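Probable dipeptidase (Pseudomonas aeruginosa, PDB 3B40) probably acts as a metal-dependent dipeptidase of the membrane dipeptidase (M19) family, hydrolysing dipeptides. Local coordinates at residues 228-233 and 253-258; 238-243 and 339-344. The protein carries 11 engineered substitutions. All coordinates share one frame; numbering follows the deposited sequence.

Both contacts draw on the stretch of chain from strand 230-235 of the parallel barrel to helix 249-257: contact 1 uses the strand itself and the helix that comes after it, contact 2 the loop between them and the more distant helix 335-349. Their centres lie 18 Å apart, with nearest atoms about 8 Å apart and no direct touch. Contact 1 is a largely buried interface, where a serine hydroxyl ties strand to helix beside a small aliphatic cluster. Contact 2 sits at the surface and is apolar across the interface, a methyl over a tyrosine ring and a leucine on an alanine, with the polar ends engaged elsewhere.

Contact 1: residues 228-233 and 253-258; sequences APIVAS and QLIKDS
Ser258 OG is set between its own backbone N and carbonyl carbon (chi1 77°), which turns the hydroxyl back toward the carbonyl of Ile255, one turn earlier, while leaving it facing Ile230. From there it gives its proton to Ile255 O at 2.7 Å, in the carbonyl plane and on a lone pair. Ser258 OG in turn accepts the Ile230 N-H (N to OG 2.9 Å), nearly straight at 166°. Two bonds thus fix the rotation of the hydroxyl and link the backbone at Ile255 to that at Ile230. The Ile230 side chain is turned so that CG1, placed between backbone N and carbonyl carbon (chi1 66°), also lies against the hydroxyl, CG1 to Ser258 OG 3.3 Å.

Strand 230-235, helix 249-257 and strand 261-265 form a beta-alpha-beta unit of the TIM-barrel-like fold of this family, and the contact packs the first strand against the helix that crosses over to the next. Here Ile255 does the apolar work. Its CD1 reaches the methyl of Ala232 at 4.0 Å, while CG1 meets Ile230 CD1 at 4.1 Å, the two isoleucine side chains crossing at about a right angle. Its other branch, CG2, rests on the backbone, 3.6 Å from Ile230 O. The backbones of Ile230 and Ala232 are hydrogen-bonded to strand 261-265, which completes the unit, and Ile230 also touches Val222 of helix 216-225.

The carbonyl oxygen of Ser258 lies against Pro229: O is 3.4 Å from CG, and 3.3 Å from CA in a CA-H...O contact. Pro229 further packs on Ala403, Glu406 and Val407 of helix 389-409.

Contact 2: residues 238-243 and 339-344; sequences RALVDI and VDAIDY
The Tyr344 ring has the methyl of Ala239 over one face, its CB 3.5 Å from the ring centroid and 23° off the ring normal, a CH-pi contact displaced toward the phenol end. The closest ring atom is accordingly CZ, 3.3 Å from Ala239 CB. Leu240 CD1 approaches the same ring obliquely and lies 4.2 Å from Tyr344 CB. With CG anti to the backbone N (chi1 -175°), the tyrosine extends from the helix toward the loop, where its ring meets Ala239, and its hydroxyl is hydrogen-bonded to Asp249, at the start of helix 249-257.

In the TIM-barrel-like fold, residues 238-243 belong to the loop between strand 230-235 and helix 249-257, and they lie against the outer helix 335-349. Leu240 makes the second touch: CD2 sits 3.8 Å from Ala341 CB. The same Leu240 CD2 is 3.7 Å from Ala341 N and also touches Asp340 CB, so that this branch rests on the helix backbone as well as on the alanine methyl. The carboxylate of Asp340 is occupied elsewhere, in salt bridges with Arg385 and Lys336.

Contact 1: residues 228-233 and 253-258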
loop_
_atom_site.group_PDB
_atom_site.type_symbol
_atom_site.label_atom_id
_atom_site.label_comp_id
_atom_site.label_asym_id
_atom_site.label_seq_id
_atom_site.Cartn_x
_atom_site.Cartn_y
_atom_site.Cartn_z
ATOM N N ALA A 228 -5.110 -16.597 11.297
ATOM C CA ALA A 228 -4.287 -15.538 11.895
ATOM C C ALA A 228 -4.778 -14.167 11.446
ATOM O O ALA A 228 -5.439 -14.092 10.397
ATOM C CB ALA A 228 -2.816 -15.721 11.493
ATOM N N PRO A 229 -4.509 -13.099 12.252
ATOM C CA PRO A 229 -4.850 -11.722 11.831
ATOM C C PRO A 229 -4.426 -11.389 10.410
ATOM O O PRO A 229 -3.364 -11.819 9.946
ATOM C CB PRO A 229 -4.124 -10.841 12.861
ATOM C CG PRO A 229 -4.168 -11.760 14.161
ATOM C CD PRO A 229 -3.924 -13.128 13.615
ATOM N N ILE A 230 -5.306 -10.674 9.712
ATOM C CA ILE A 230 -4.998 -10.185 8.380
ATOM C C ILE A 230 -4.983 -8.660 8.405
ATOM O O ILE A 230 -5.533 -8.032 9.332
ATOM C CB ILE A 230 -5.964 -10.770 7.285
ATOM C CG1 ILE A 230 -7.406 -10.288 7.450
ATOM C CG2 ILE A 230 -5.909 -12.382 7.300
ATOM C CD1 ILE A 230 -8.322 -10.640 6.225
ATOM N N VAL A 231 -4.351 -8.073 7.401
ATOM C CA VAL A 231 -4.130 -6.643 7.377
ATOM C C VAL A 231 -4.478 -6.102 5.992
ATOM O O VAL A 231 -4.372 -6.811 4.990
ATOM C CB VAL A 231 -2.623 -6.346 7.789
ATOM C CG1 VAL A 231 -2.186 -4.957 7.420
ATOM C CG2 VAL A 231 -2.427 -6.629 9.346
ATOM N N ALA A 232 -4.938 -4.863 5.931
ATOM C CA ALA A 232 -4.972 -4.144 4.687
ATOM C C ALA A 232 -3.888 -3.051 4.821
ATOM O O ALA A 232 -4.108 -2.066 5.528
ATOM C CB ALA A 232 -6.359 -3.518 4.470
ATOM N N SER A 233 -2.753 -3.235 4.143
ATOM C CA SER A 233 -1.569 -2.409 4.369
ATOM C C SER A 233 -1.709 -0.975 3.785
ATOM O O SER A 233 -1.009 -0.061 4.216
ATOM C CB SER A 233 -0.331 -3.109 3.798
ATOM O OG SER A 233 -0.400 -3.097 2.375
ATOM N N GLN A 253 -15.137 -5.306 8.483
ATOM C CA GLN A 253 -15.533 -6.175 9.603
ATOM C C GLN A 253 -14.774 -7.504 9.566
ATOM O O GLN A 253 -14.366 -8.012 10.598
ATOM C CB GLN A 253 -17.036 -6.444 9.588
ATOM C CG GLN A 253 -17.901 -5.278 10.137
ATOM C CD GLN A 253 -17.477 -4.852 11.546
ATOM O OE1 GLN A 253 -17.590 -5.640 12.506
ATOM N NE2 GLN A 253 -16.982 -3.609 11.672
ATOM N N LEU A 254 -14.624 -8.073 8.378
ATOM C CA LEU A 254 -13.845 -9.290 8.204
ATOM C C LEU A 254 -12.398 -9.169 8.693
ATOM O O LEU A 254 -11.844 -10.117 9.285
ATOM C CB LEU A 254 -13.877 -9.748 6.746
ATOM C CG LEU A 254 -15.221 -10.318 6.267
ATOM C CD1 LEU A 254 -15.120 -10.736 4.792
ATOM C CD2 LEU A 254 -15.714 -11.498 7.138
ATOM N N ILE A 255 -11.779 -8.022 8.416
ATOM C CA ILE A 255 -10.386 -7.797 8.789
ATOM C C ILE A 255 -10.365 -7.642 10.291
ATOM O O ILE A 255 -9.548 -8.262 10.974
ATOM C CB ILE A 255 -9.804 -6.522 8.087
ATOM C CG1 ILE A 255 -9.658 -6.754 6.572
ATOM C CG2 ILE A 255 -8.484 -6.071 8.763
ATOM C CD1 ILE A 255 -9.584 -5.431 5.748
ATOM N N LYS A 256 -11.293 -6.840 10.803
ATOM C CA LYS A 256 -11.451 -6.636 12.263
ATOM C C LYS A 256 -11.599 -7.992 12.994
ATOM O O LYS A 256 -10.909 -8.256 13.980
ATOM C CB LYS A 256 -12.679 -5.737 12.556
ATOM C CG LYS A 256 -12.985 -5.502 14.081
ATOM C CD LYS A 256 -14.499 -5.472 14.321
ATOM C CE LYS A 256 -14.922 -4.471 15.388
ATOM N NZ LYS A 256 -14.183 -4.596 16.692
ATOM N N ASP A 257 -12.497 -8.836 12.485
ATOM C CA ASP A 257 -12.821 -10.129 13.110
ATOM C C ASP A 257 -11.650 -11.101 13.121
ATOM O O ASP A 257 -11.607 -11.996 13.947
ATOM C CB ASP A 257 -13.997 -10.807 12.421
ATOM C CG ASP A 257 -15.333 -10.118 12.681
ATOM O OD1 ASP A 257 -15.459 -9.302 13.630
ATOM O OD2 ASP A 257 -16.270 -10.401 11.901
ATOM N N SER A 258 -10.696 -10.940 12.217
ATOM C CA SER A 258 -9.466 -11.747 12.272
ATOM C C SER A 258 -8.533 -11.253 13.367
ATOM O O SER A 258 -7.547 -11.925 13.667
ATOM C CB SER A 258 -8.716 -11.719 10.915
ATOM O OG SER A 258 -8.007 -10.493 10.711
#

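Contact 2: residues 238-243 and 339-344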
loop_
_atom_site.group_PDB
_atom_site.type_symbol
_atom_site.label_atom_id
_atom_site.label_comp_id
_atom_site.label_asym_id
_atom_site.label_seq_id
_atom_site.Cartn_x
_atom_site.Cartn_y
_atom_site.Cartn_z
ATOM N N ARG A 238 -14.937 2.945 1.274
ATOM C CA ARG A 238 -15.804 3.332 0.172
ATOM C C ARG A 238 -16.747 4.486 0.520
ATOM O O ARG A 238 -17.223 5.195 -0.369
ATOM C CB ARG A 238 -16.624 2.155 -0.304
ATOM C CG ARG A 238 -15.806 1.115 -0.975
ATOM C CD ARG A 238 -16.561 0.701 -2.161
ATOM N NE ARG A 238 -16.445 -0.712 -2.377
ATOM C CZ ARG A 238 -17.116 -1.353 -3.328
ATOM N NH1 ARG A 238 -16.950 -2.656 -3.476
ATOM N NH2 ARG A 238 -17.938 -0.686 -4.131
ATOM N N ALA A 239 -17.021 4.654 1.810
ATOM C CA ALA A 239 -17.875 5.739 2.285
ATOM C C ALA A 239 -17.321 7.101 1.859
ATOM O O ALA A 239 -18.069 8.027 1.698
ATOM C CB ALA A 239 -18.006 5.690 3.774
ATOM N N LEU A 240 -16.005 7.195 1.694
ATOM C CA LEU A 240 -15.370 8.391 1.142
ATOM C C LEU A 240 -15.373 8.466 -0.383
ATOM O O LEU A 240 -15.746 9.481 -0.953
ATOM C CB LEU A 240 -13.951 8.576 1.693
ATOM C CG LEU A 240 -14.016 9.072 3.165
ATOM C CD1 LEU A 240 -14.156 7.889 4.146
ATOM C CD2 LEU A 240 -12.824 9.966 3.519
ATOM N N VAL A 241 -14.920 7.409 -1.034
ATOM C CA VAL A 241 -14.878 7.357 -2.492
ATOM C C VAL A 241 -15.317 5.940 -2.812
ATOM O O VAL A 241 -14.778 4.936 -2.281
ATOM C CB VAL A 241 -13.476 7.655 -3.062
ATOM C CG1 VAL A 241 -13.455 7.507 -4.612
ATOM C CG2 VAL A 241 -13.009 9.069 -2.658
ATOM N N ASP A 242 -16.350 5.872 -3.630
ATOM C CA ASP A 242 -16.999 4.614 -3.913
ATOM C C ASP A 242 -16.342 3.991 -5.144
ATOM O O ASP A 242 -16.811 4.114 -6.267
ATOM C CB ASP A 242 -18.518 4.840 -4.054
ATOM C CG ASP A 242 -19.307 3.536 -4.070
ATOM O OD1 ASP A 242 -18.807 2.490 -3.597
ATOM O OD2 ASP A 242 -20.428 3.554 -4.602
ATOM N N ILE A 243 -15.220 3.317 -4.909
ATOM C CA ILE A 243 -14.449 2.678 -5.946
ATOM C C ILE A 243 -14.148 1.277 -5.418
ATOM O O ILE A 243 -14.100 1.075 -4.204
ATOM C CB ILE A 243 -13.126 3.468 -6.282
ATOM C CG1 ILE A 243 -12.324 3.783 -5.020
ATOM C CG2 ILE A 243 -13.424 4.751 -7.075
ATOM C CD1 ILE A 243 -10.864 4.402 -5.316
ATOM N N VAL A 339 -7.866 12.161 7.650
ATOM C CA VAL A 339 -8.370 11.869 9.006
ATOM C C VAL A 339 -9.886 11.578 9.049
ATOM O O VAL A 339 -10.354 10.833 9.915
ATOM C CB VAL A 339 -7.910 12.935 10.016
ATOM C CG1 VAL A 339 -8.539 12.714 11.420
ATOM C CG2 VAL A 339 -6.386 12.865 10.106
ATOM N N ASP A 340 -10.650 12.166 8.134
ATOM C CA ASP A 340 -12.061 11.728 7.930
ATOM C C ASP A 340 -12.093 10.212 7.713
ATOM O O ASP A 340 -12.897 9.497 8.325
ATOM C CB ASP A 340 -12.629 12.385 6.698
ATOM C CG ASP A 340 -13.004 13.836 6.905
ATOM O OD1 ASP A 340 -13.008 14.351 8.050
ATOM O OD2 ASP A 340 -13.315 14.473 5.877
ATOM N N ALA A 341 -11.200 9.727 6.840
ATOM C CA ALA A 341 -11.099 8.299 6.554
ATOM C C ALA A 341 -10.697 7.531 7.806
ATOM O O ALA A 341 -11.277 6.479 8.115
ATOM C CB ALA A 341 -10.138 8.049 5.419
ATOM N N ILE A 342 -9.727 8.047 8.559
ATOM C CA ILE A 342 -9.372 7.418 9.838
ATOM C C ILE A 342 -10.583 7.374 10.794
ATOM O O ILE A 342 -10.876 6.327 11.374
ATOM C CB ILE A 342 -8.144 8.117 10.502
ATOM C CG1 ILE A 342 -6.892 7.940 9.587
ATOM C CG2 ILE A 342 -7.921 7.590 11.923
ATOM C CD1 ILE A 342 -5.616 8.651 10.061
ATOM N N ASP A 343 -11.269 8.509 10.927
ATOM C CA ASP A 343 -12.436 8.675 11.775
ATOM C C ASP A 343 -13.492 7.625 11.413
ATOM O O ASP A 343 -14.020 6.958 12.283
ATOM C CB ASP A 343 -13.053 10.090 11.598
ATOM C CG ASP A 343 -12.332 11.190 12.393
ATOM O OD1 ASP A 343 -11.303 10.951 13.054
ATOM O OD2 ASP A 343 -12.820 12.333 12.358
ATOM N N TYR A 344 -13.795 7.500 10.127
ATOM C CA TYR A 344 -14.798 6.543 9.634
ATOM C C TYR A 344 -14.443 5.102 9.957
ATOM O O TYR A 344 -15.305 4.319 10.348
ATOM C CB TYR A 344 -15.006 6.699 8.123
ATOM C CG TYR A 344 -16.120 5.817 7.598
ATOM C CD1 TYR A 344 -17.446 6.256 7.607
ATOM C CD2 TYR A 344 -15.852 4.538 7.119
ATOM C CE1 TYR A 344 -18.473 5.439 7.138
ATOM C CE2 TYR A 344 -16.857 3.700 6.666
ATOM C CZ TYR A 344 -18.181 4.154 6.686
ATOM O OH TYR A 344 -19.180 3.350 6.208
#